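Local structure of insecticidal crystal protein Cry35Ab1 (Bacillus thuringiensis, 4JP0) at residues Asn5-Asn15 with Pro131-Thr142; Gly16-Ser24 with Ile40-Phe48. The protein forms, together with Cry34Ab1, a binary insecticidal toxin active on western corn rootworm, probably acting on the larval midgut epithelium. One frame throughout, in Å; residues are numbered along the deposited sequence.

Interaction 1: residues Asn5-Asn15 with Pro131-Thr142; sequences NKVYEISNHAN and PNQQWNLTSVQT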
loop_
_atom_site.group_PDB
_atom_site.type_symbol
_atom_site.label_atom_id
_atom_site.label_comp_id
_atom_site.label_asym_id
_atom_site.label_seq_id
_atom_site.Cartn_x
_atom_site.Cartn_y
_atom_site.Cartn_z
ATOM N N ASN A 5 -4.226 7.840 16.449
ATOM C CA ASN A 5 -3.804 9.155 15.998
ATOM C C ASN A 5 -3.496 10.023 17.197
ATOM O O ASN A 5 -3.693 11.224 17.188
ATOM C CB ASN A 5 -4.885 9.802 15.122
ATOM C CG ASN A 5 -6.162 10.075 15.889
ATOM O OD1 ASN A 5 -6.509 9.368 16.851
ATOM N ND2 ASN A 5 -6.879 11.102 15.459
ATOM N N LYS A 6 -2.972 9.394 18.237
ATOM C CA LYS A 6 -2.643 10.111 19.467
ATOM C C LYS A 6 -1.224 9.894 19.934
ATOM O O LYS A 6 -0.610 8.837 19.675
ATOM C CB LYS A 6 -3.586 9.638 20.591
ATOM C CG LYS A 6 -5.007 10.151 20.413
ATOM C CD LYS A 6 -5.935 9.569 21.498
ATOM C CE LYS A 6 -7.279 10.288 21.470
ATOM N NZ LYS A 6 -8.308 9.452 22.114
ATOM N N VAL A 7 -0.731 10.864 20.694
ATOM C CA VAL A 7 0.528 10.709 21.390
ATOM C C VAL A 7 0.127 10.329 22.827
ATOM O O VAL A 7 -0.672 11.023 23.457
ATOM C CB VAL A 7 1.330 12.066 21.434
ATOM C CG1 VAL A 7 2.619 11.885 22.210
ATOM C CG2 VAL A 7 1.624 12.561 19.998
ATOM N N TYR A 8 0.667 9.229 23.330
ATOM C CA TYR A 8 0.282 8.713 24.624
ATOM C C TYR A 8 1.421 8.731 25.607
ATOM O O TYR A 8 2.558 8.589 25.221
ATOM C CB TYR A 8 -0.091 7.235 24.461
ATOM C CG TYR A 8 -1.393 6.962 23.771
ATOM C CD1 TYR A 8 -1.421 6.517 22.447
ATOM C CD2 TYR A 8 -2.600 7.110 24.443
ATOM C CE1 TYR A 8 -2.640 6.235 21.828
ATOM C CE2 TYR A 8 -3.819 6.840 23.810
ATOM C CZ TYR A 8 -3.822 6.385 22.525
ATOM O OH TYR A 8 -4.999 6.081 21.905
ATOM N N GLU A 9 1.104 8.853 26.884
ATOM C CA GLU A 9 2.084 8.588 27.940
ATOM C C GLU A 9 1.621 7.275 28.531
ATOM O O GLU A 9 0.419 7.023 28.607
ATOM C CB GLU A 9 2.049 9.702 29.012
ATOM C CG GLU A 9 2.693 10.970 28.477
ATOM C CD GLU A 9 2.673 12.111 29.461
ATOM O OE1 GLU A 9 1.949 12.038 30.485
ATOM O OE2 GLU A 9 3.385 13.086 29.195
ATOM N N ILE A 10 2.538 6.425 28.930
ATOM C CA ILE A 10 2.169 5.089 29.460
ATOM C C ILE A 10 2.676 4.971 30.894
ATOM O O ILE A 10 3.859 5.122 31.152
ATOM C CB ILE A 10 2.774 3.971 28.582
ATOM C CG1 ILE A 10 2.209 4.040 27.169
ATOM C CG2 ILE A 10 2.503 2.594 29.147
ATOM C CD1 ILE A 10 2.941 3.063 26.205
ATOM N N SER A 11 1.767 4.762 31.836
ATOM C CA SER A 11 2.153 4.724 33.247
ATOM C C SER A 11 1.676 3.455 33.936
ATOM O O SER A 11 0.674 2.859 33.541
ATOM C CB SER A 11 1.619 5.963 34.006
ATOM O OG SER A 11 0.217 6.067 33.918
ATOM N N ASN A 12 2.376 3.068 34.996
ATOM C CA ASN A 12 2.048 1.838 35.667
ATOM C C ASN A 12 0.946 1.987 36.734
ATOM O O ASN A 12 0.937 2.940 37.535
ATOM C CB ASN A 12 3.287 1.272 36.325
ATOM C CG ASN A 12 3.044 -0.112 36.907
ATOM O OD1 ASN A 12 2.896 -0.267 38.109
ATOM N ND2 ASN A 12 2.991 -1.120 36.041
ATOM N N HIS A 13 0.016 1.046 36.731
ATOM C CA HIS A 13 -1.083 1.085 37.705
ATOM C C HIS A 13 -0.590 0.998 39.145
ATOM O O HIS A 13 -1.057 1.749 39.992
ATOM C CB HIS A 13 -2.057 -0.063 37.419
ATOM C CG HIS A 13 -3.146 -0.237 38.445
ATOM N ND1 HIS A 13 -4.256 0.576 38.502
ATOM C CD2 HIS A 13 -3.345 -1.200 39.368
ATOM C CE1 HIS A 13 -5.079 0.144 39.439
ATOM N NE2 HIS A 13 -4.540 -0.922 39.996
ATOM N N ALA A 14 0.355 0.097 39.412
ATOM C CA ALA A 14 0.832 -0.111 40.789
ATOM C C ALA A 14 1.679 1.033 41.329
ATOM O O ALA A 14 1.474 1.455 42.452
ATOM C CB ALA A 14 1.660 -1.404 40.927
ATOM N N ASN A 15 2.627 1.517 40.537
ATOM C CA ASN A 15 3.635 2.436 41.076
ATOM C C ASN A 15 3.606 3.870 40.550
ATOM O O ASN A 15 4.362 4.723 41.019
ATOM C CB ASN A 15 5.018 1.802 40.925
ATOM C CG ASN A 15 5.492 1.709 39.478
ATOM O OD1 ASN A 15 5.156 2.531 38.609
ATOM N ND2 ASN A 15 6.349 0.738 39.229
ATOM N N PRO A 131 -1.065 -6.122 39.911
ATOM C CA PRO A 131 -1.243 -4.701 39.600
ATOM C C PRO A 131 -0.013 -4.155 38.879
ATOM O O PRO A 131 -0.144 -3.140 38.182
ATOM C CB PRO A 131 -1.424 -4.067 40.989
ATOM C CG PRO A 131 -0.759 -5.038 41.904
ATOM C CD PRO A 131 -1.143 -6.400 41.358
ATOM N N ASN A 132 1.155 -4.796 39.052
ATOM C CA ASN A 132 2.373 -4.379 38.359
ATOM C C ASN A 132 2.390 -4.721 36.852
ATOM O O ASN A 132 3.266 -4.270 36.107
ATOM C CB ASN A 132 3.603 -4.943 39.066
ATOM C CG ASN A 132 3.889 -4.197 40.391
ATOM O OD1 ASN A 132 4.391 -3.070 40.375
ATOM N ND2 ASN A 132 3.522 -4.800 41.513
ATOM N N GLN A 133 1.384 -5.447 36.408
ATOM C CA GLN A 133 1.234 -5.782 35.009
ATOM C C GLN A 133 0.070 -4.987 34.392
ATOM O O GLN A 133 -0.353 -5.258 33.278
ATOM C CB GLN A 133 1.008 -7.303 34.887
ATOM C CG GLN A 133 2.303 -8.078 35.262
ATOM C CD GLN A 133 2.153 -9.574 35.101
ATOM O OE1 GLN A 133 1.043 -10.079 35.125
ATOM N NE2 GLN A 133 3.268 -10.276 34.876
ATOM N N GLN A 134 -0.408 -3.959 35.098
ATOM C CA GLN A 134 -1.494 -3.148 34.556
ATOM C C GLN A 134 -0.968 -1.731 34.226
ATOM O O GLN A 134 -0.209 -1.149 35.000
ATOM C CB GLN A 134 -2.669 -3.033 35.524
ATOM C CG GLN A 134 -3.094 -4.331 36.245
ATOM C CD GLN A 134 -3.451 -5.423 35.279
ATOM O OE1 GLN A 134 -4.244 -5.198 34.368
ATOM N NE2 GLN A 134 -2.884 -6.627 35.482
ATOM N N TRP A 135 -1.442 -1.172 33.116
ATOM C CA TRP A 135 -0.905 0.067 32.558
ATOM C C TRP A 135 -2.014 0.995 32.097
ATOM O O TRP A 135 -3.053 0.548 31.605
ATOM C CB TRP A 135 -0.003 -0.270 31.343
ATOM C CG TRP A 135 1.121 -1.192 31.726
ATOM C CD1 TRP A 135 1.081 -2.533 31.793
ATOM C CD2 TRP A 135 2.388 -0.801 32.262
ATOM N NE1 TRP A 135 2.263 -3.034 32.288
ATOM C CE2 TRP A 135 3.092 -1.986 32.586
ATOM C CE3 TRP A 135 3.030 0.432 32.427
ATOM C CZ2 TRP A 135 4.393 -1.980 33.095
ATOM C CZ3 TRP A 135 4.339 0.450 32.922
ATOM C CH2 TRP A 135 5.010 -0.759 33.257
ATOM N N ASN A 136 -1.753 2.297 32.230
ATOM C CA ASN A 136 -2.682 3.315 31.818
ATOM C C ASN A 136 -2.115 4.081 30.659
ATOM O O ASN A 136 -0.929 4.349 30.643
ATOM C CB ASN A 136 -2.903 4.271 32.977
ATOM C CG ASN A 136 -3.594 3.581 34.152
ATOM O OD1 ASN A 136 -4.593 2.860 33.970
ATOM N ND2 ASN A 136 -3.049 3.758 35.339
ATOM N N LEU A 137 -2.993 4.448 29.714
ATOM C CA LEU A 137 -2.596 5.249 28.560
ATOM C C LEU A 137 -3.253 6.602 28.659
ATOM O O LEU A 137 -4.508 6.700 28.767
ATOM C CB LEU A 137 -2.938 4.541 27.241
ATOM C CG LEU A 137 -1.791 3.649 26.705
ATOM C CD1 LEU A 137 -1.552 2.437 27.553
ATOM C CD2 LEU A 137 -2.082 3.220 25.251
ATOM N N THR A 138 -2.436 7.647 28.649
ATOM C CA THR A 138 -2.947 8.995 28.764
ATOM C C THR A 138 -2.685 9.733 27.460
ATOM O O THR A 138 -1.545 9.831 27.048
ATOM C CB THR A 138 -2.179 9.699 29.897
ATOM O OG1 THR A 138 -2.366 8.971 31.125
ATOM C CG2 THR A 138 -2.741 11.110 30.159
ATOM N N SER A 139 -3.725 10.232 26.812
ATOM C CA SER A 139 -3.554 11.005 25.566
ATOM C C SER A 139 -3.097 12.438 25.817
ATOM O O SER A 139 -3.765 13.179 26.543
ATOM C CB SER A 139 -4.861 11.045 24.790
ATOM O OG SER A 139 -4.638 11.775 23.571
ATOM N N VAL A 140 -1.970 12.841 25.237
ATOM C CA VAL A 140 -1.491 14.207 25.444
ATOM C C VAL A 140 -1.587 15.013 24.187
ATOM O O VAL A 140 -1.409 16.232 24.243
ATOM C CB VAL A 140 -0.007 14.261 26.011
ATOM C CG1 VAL A 140 0.039 13.644 27.378
ATOM C CG2 VAL A 140 0.963 13.544 25.069
ATOM N N GLN A 141 -1.854 14.349 23.053
ATOM C CA GLN A 141 -2.061 15.057 21.786
ATOM C C GLN A 141 -2.841 14.175 20.829
ATOM O O GLN A 141 -2.626 12.972 20.782
ATOM C CB GLN A 141 -0.728 15.473 21.142
ATOM C CG GLN A 141 -0.919 16.375 19.904
ATOM C CD GLN A 141 0.403 16.910 19.370
ATOM O OE1 GLN A 141 1.446 16.731 19.991
ATOM N NE2 GLN A 141 0.357 17.558 18.234
ATOM N N THR A 142 -3.759 14.773 20.084
ATOM C CA THR A 142 -4.461 14.056 19.035
ATOM C C THR A 142 -4.178 14.791 17.708
ATOM O O THR A 142 -4.297 16.033 17.633
ATOM C CB THR A 142 -5.986 14.034 19.308
ATOM O OG1 THR A 142 -6.246 13.319 20.518
ATOM C CG2 THR A 142 -6.713 13.197 18.223
HETATM O O HOH W 1 -0.597 7.343 31.528
HETATM O O HOH W 2 -1.279 6.198 36.135
HETATM O O HOH W 3 -4.794 2.933 37.587
HETATM O O HOH W 4 6.491 -1.516 41.050
#
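Trp135 and Asn12 meet face to amide where the first and last strands of the beta-trefoil, the ricin B-type lectin fold, run antiparallel. Asn12 ND2 lies 3.3 Å above the plane of the Trp135 ring, offset toward its rim. Asn12 CB adds an off-centre CH-pi contact to the six-membered ring. The side chain of Asn12 swings CG anti to the backbone N (chi1 -173°), which carries the amide over the indole. From there Asn12 ND2 donates to Asn132 O. The oxygen lies near the plane of the Asn12 amide, while the donor stands above the Asn132 carbonyl plane. Trp135 NE1 donates to Leu110 O.

Tyr8, Ile10 and Leu137 share the Trp135 face of the pair. Leu137 CD2 sits over the Tyr8 ring, 4.1 Å from its centroid and 13° off the normal. The opposite face of that ring carries Lys6 CB. Ile10 and Leu137 lie side by side, with Ile10 CG1 4.0 Å from Leu137 CG.

A classic beta bulge shifts the register by one, because Val140 and Gln141 both face Val7. Val7 N donates to Gln141 O, and Val140 N donates to Val7 O. Val7 CG1 meets Val140 CG2 at 3.7 Å. Val140 CG1 packs against the carboxylate carbon of Glu9, the two side chains crossing at about a right angle.

On the Ser11 face, water joins the strands. One water touches Ser11 OG and accepts from Asn136 ND2. Another also accepts from Asn136 ND2. It lies 2.6 Å from His13 ND1, in the plane of the imidazole.

Interaction 2: residues Gly16-Ser24 with Ile40-Phe48; sequences GLYAATYLS and IDDYNLKWF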
loop_
_atom_site.group_PDB
_atom_site.type_symbol
_atom_site.label_atom_id
_atom_site.label_comp_id
_atom_site.label_asym_id
_atom_site.label_seq_id
_atom_site.Cartn_x
_atom_site.Cartn_y
_atom_site.Cartn_z
ATOM N N GLY A 16 2.763 4.106 39.549
ATOM C CA GLY A 16 2.505 5.454 39.031
ATOM C C GLY A 16 3.635 6.077 38.214
ATOM O O GLY A 16 3.578 7.271 37.861
ATOM N N LEU A 17 4.642 5.272 37.894
ATOM C CA LEU A 17 5.799 5.706 37.094
ATOM C C LEU A 17 5.514 5.618 35.616
ATOM O O LEU A 17 4.631 4.857 35.224
ATOM C CB LEU A 17 7.014 4.874 37.483
ATOM C CG LEU A 17 7.433 4.957 38.963
ATOM C CD1 LEU A 17 8.686 4.090 39.126
ATOM C CD2 LEU A 17 7.692 6.426 39.372
ATOM N N TYR A 18 6.203 6.436 34.805
ATOM C CA TYR A 18 5.962 6.476 33.357
ATOM C C TYR A 18 7.073 5.830 32.530
ATOM O O TYR A 18 8.265 6.044 32.788
ATOM C CB TYR A 18 5.824 7.926 32.904
ATOM C CG TYR A 18 4.525 8.547 33.403
ATOM C CD1 TYR A 18 4.365 8.947 34.732
ATOM C CD2 TYR A 18 3.470 8.749 32.538
ATOM C CE1 TYR A 18 3.136 9.531 35.188
ATOM C CE2 TYR A 18 2.251 9.328 32.974
ATOM C CZ TYR A 18 2.106 9.707 34.303
ATOM O OH TYR A 18 0.915 10.263 34.723
ATOM N N ALA A 19 6.666 5.094 31.499
ATOM C CA ALA A 19 7.625 4.469 30.609
ATOM C C ALA A 19 8.400 5.590 29.915
ATOM O O ALA A 19 7.790 6.574 29.420
ATOM C CB ALA A 19 6.885 3.603 29.576
ATOM N N ALA A 20 9.722 5.438 29.830
ATOM C CA ALA A 20 10.577 6.538 29.360
ATOM C C ALA A 20 11.848 6.063 28.670
ATOM O O ALA A 20 12.369 5.016 29.003
ATOM C CB ALA A 20 10.985 7.375 30.567
ATOM N N THR A 21 12.363 6.842 27.717
ATOM C CA THR A 21 13.700 6.580 27.181
ATOM C C THR A 21 14.547 7.817 27.430
ATOM O O THR A 21 13.993 8.922 27.599
ATOM C CB THR A 21 13.693 6.338 25.658
ATOM O OG1 THR A 21 12.854 7.290 25.026
ATOM C CG2 THR A 21 13.086 5.025 25.303
ATOM N N TYR A 22 15.877 7.653 27.394
ATOM C CA TYR A 22 16.791 8.792 27.555
ATOM C C TYR A 22 16.787 9.499 26.197
ATOM O O TYR A 22 16.909 8.838 25.184
ATOM C CB TYR A 22 18.236 8.325 27.845
ATOM C CG TYR A 22 18.557 7.832 29.243
ATOM C CD1 TYR A 22 19.840 8.021 29.797
ATOM C CD2 TYR A 22 17.628 7.156 30.000
ATOM C CE1 TYR A 22 20.150 7.560 31.066
ATOM C CE2 TYR A 22 17.941 6.704 31.289
ATOM C CZ TYR A 22 19.193 6.912 31.802
ATOM O OH TYR A 22 19.489 6.460 33.067
ATOM N N LEU A 23 16.647 10.816 26.162
ATOM C CA LEU A 23 16.556 11.519 24.882
ATOM C C LEU A 23 17.827 11.531 24.063
ATOM O O LEU A 23 17.780 11.615 22.835
ATOM C CB LEU A 23 16.203 13.002 25.108
ATOM C CG LEU A 23 14.775 13.376 25.396
ATOM C CD1 LEU A 23 14.690 14.858 25.688
ATOM C CD2 LEU A 23 13.852 12.990 24.216
ATOM N N SER A 24 18.955 11.486 24.746
ATOM C CA SER A 24 20.226 11.686 24.094
ATOM C C SER A 24 20.947 10.394 23.725
ATOM O O SER A 24 22.080 10.448 23.222
ATOM C CB SER A 24 21.088 12.604 24.947
ATOM O OG SER A 24 20.582 13.924 24.835
ATOM N N ILE A 40 13.677 14.817 34.631
ATOM C CA ILE A 40 12.651 14.304 33.688
ATOM C C ILE A 40 12.776 14.907 32.301
ATOM O O ILE A 40 12.414 14.269 31.301
ATOM C CB ILE A 40 11.209 14.470 34.224
ATOM C CG1 ILE A 40 10.252 13.548 33.473
ATOM C CG2 ILE A 40 10.752 15.940 34.131
ATOM C CD1 ILE A 40 10.448 12.067 33.754
ATOM N N ASP A 41 13.283 16.136 32.229
ATOM C CA ASP A 41 13.432 16.784 30.930
ATOM C C ASP A 41 14.489 16.132 30.023
ATOM O O ASP A 41 14.566 16.450 28.853
ATOM C CB ASP A 41 13.702 18.278 31.115
ATOM C CG ASP A 41 12.478 19.030 31.608
ATOM O OD1 ASP A 41 12.649 20.158 32.124
ATOM O OD2 ASP A 41 11.310 18.581 31.528
ATOM N N ASP A 42 15.283 15.212 30.545
ATOM C CA ASP A 42 16.260 14.467 29.722
ATOM C C ASP A 42 15.691 13.143 29.198
ATOM O O ASP A 42 16.400 12.327 28.577
ATOM C CB ASP A 42 17.505 14.156 30.542
ATOM C CG ASP A 42 18.237 15.411 30.993
ATOM O OD1 ASP A 42 18.363 16.368 30.212
ATOM O OD2 ASP A 42 18.743 15.508 32.113
ATOM N N TYR A 43 14.414 12.917 29.455
ATOM C CA TYR A 43 13.782 11.685 28.973
ATOM C C TYR A 43 12.621 11.991 28.050
ATOM O O TYR A 43 12.034 13.069 28.119
ATOM C CB TYR A 43 13.202 10.902 30.138
ATOM C CG TYR A 43 14.252 10.334 31.054
ATOM C CD1 TYR A 43 14.891 11.145 31.985
ATOM C CD2 TYR A 43 14.646 8.997 30.950
ATOM C CE1 TYR A 43 15.875 10.636 32.833
ATOM C CE2 TYR A 43 15.650 8.467 31.811
ATOM C CZ TYR A 43 16.243 9.301 32.747
ATOM O OH TYR A 43 17.223 8.819 33.597
ATOM N N ASN A 44 12.262 11.009 27.236
ATOM C CA ASN A 44 11.042 11.068 26.463
ATOM C C ASN A 44 9.985 10.179 27.110
ATOM O O ASN A 44 10.274 9.016 27.379
ATOM C CB ASN A 44 11.257 10.519 25.051
ATOM C CG ASN A 44 9.949 10.380 24.301
ATOM O OD1 ASN A 44 9.208 11.338 24.205
ATOM N ND2 ASN A 44 9.617 9.152 23.840
ATOM N N LEU A 45 8.781 10.709 27.332
ATOM C CA LEU A 45 7.659 9.906 27.838
ATOM C C LEU A 45 6.540 9.742 26.812
ATOM O O LEU A 45 5.474 9.221 27.158
ATOM C CB LEU A 45 7.023 10.582 29.069
ATOM C CG LEU A 45 7.934 11.071 30.190
ATOM C CD1 LEU A 45 7.150 11.630 31.385
ATOM C CD2 LEU A 45 8.817 9.949 30.618
ATOM N N LYS A 46 6.780 10.151 25.562
ATOM C CA LYS A 46 5.707 10.242 24.564
ATOM C C LYS A 46 5.814 9.108 23.586
ATOM O O LYS A 46 6.869 8.929 22.996
ATOM C CB LYS A 46 5.779 11.564 23.795
ATOM C CG LYS A 46 5.414 12.792 24.649
ATOM C CD LYS A 46 5.447 14.075 23.827
ATOM C CE LYS A 46 5.254 15.303 24.721
ATOM N NZ LYS A 46 5.056 16.555 23.919
ATOM N N TRP A 47 4.695 8.408 23.396
ATOM C CA TRP A 47 4.652 7.216 22.565
ATOM C C TRP A 47 3.525 7.326 21.528
ATOM O O TRP A 47 2.450 7.877 21.824
ATOM C CB TRP A 47 4.458 5.952 23.441
ATOM C CG TRP A 47 5.447 5.914 24.494
ATOM C CD1 TRP A 47 5.245 6.145 25.832
ATOM C CD2 TRP A 47 6.841 5.688 24.325
ATOM N NE1 TRP A 47 6.444 6.063 26.497
ATOM C CE2 TRP A 47 7.443 5.818 25.590
ATOM C CE3 TRP A 47 7.664 5.424 23.207
ATOM C CZ2 TRP A 47 8.839 5.682 25.783
ATOM C CZ3 TRP A 47 9.052 5.273 23.400
ATOM C CH2 TRP A 47 9.608 5.389 24.686
ATOM N N PHE A 48 3.792 6.844 20.314
ATOM C CA PHE A 48 2.774 6.858 19.249
ATOM C C PHE A 48 2.483 5.439 18.838
ATOM O O PHE A 48 3.417 4.654 18.556
ATOM C CB PHE A 48 3.270 7.668 18.038
ATOM C CG PHE A 48 2.177 8.140 17.140
ATOM C CD1 PHE A 48 1.696 9.439 17.254
ATOM C CD2 PHE A 48 1.635 7.300 16.165
ATOM C CE1 PHE A 48 0.681 9.893 16.429
ATOM C CE2 PHE A 48 0.602 7.753 15.334
ATOM C CZ PHE A 48 0.134 9.053 15.469
HETATM O O HOH W 5 5.174 7.452 29.155
HETATM O O HOH W 6 19.002 12.410 27.621
#
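The side chains of Tyr22 and Tyr43 run in the same direction from neighbouring strands, yet their ring planes stand at 75°. The edge of Tyr43 is turned toward the face of Tyr22 in an offset edge-to-face pair. The closest carbons of the two rings are modelled too near each other, so the fine detail of this pair is doubtful.

Trp47 meets the 18-22 strand with its edge. Trp47 NE1 donates to Ala19 O at 3.3 Å. The oxygen lies in the indole plane, but the donor stands well above the carbonyl plane. Further along the same edge, Trp47 CH2 touches Thr21 CG2 at 3.6 Å. Chi1 of Thr21 is 44°, which leaves CG2 anti to the carbonyl carbon and OG1 near Asn44 CB. OG1 is also hydrogen-bonded to Asn65.

These residues belong to the beta-trefoil domain, where strand 18-22 pairs antiparallel with the start of strand 43-52. Thr21 and Asn44 form a hydrogen-bonded pair, with Asn44 N 2.7 Å from Thr21 O. Just beyond the strand, Leu23 N donates to Asp42 O in an almost straight bond.

Asn44 turns CG anti to the backbone N (chi1 171°) and closes an Asx turn. Its OD1 accepts from Lys46 N, and Asn44 ND2 donates to Lys46 O at 2.9 Å. Two bonds thus fix the amide, whose ND2 lies over one face of the Trp47 indole. Leu45 is packed tightly, with Leu45 CD2 3.4 Å from Ala20 CB. The side chain of Leu23 crosses that of Asn44 at about a right angle, and Leu23 CD2 touches Asn44 CB at 3.7 Å.

Interaction 1 and interaction 2 lie about 12 Å apart, centre to centre, in one antiparallel sheet of the beta-trefoil domain. Along the chain 5-15 runs directly into 16-24, then comes 40-48, and 131-142 follows much later. Interaction 1 therefore brings together the two ends of the trefoil, while interaction 2 is a local pairing near its start. Strand 6-12 borders both 135-142 and 43-52. The two contacts touch directly: Tyr8 N lies 2.7 Å from Trp47 O, and Ile10 O lies 2.8 Å from Ala19 N, both probable hydrogen bonds. The first strand thus ties the local pairing to the strand that ends the domain.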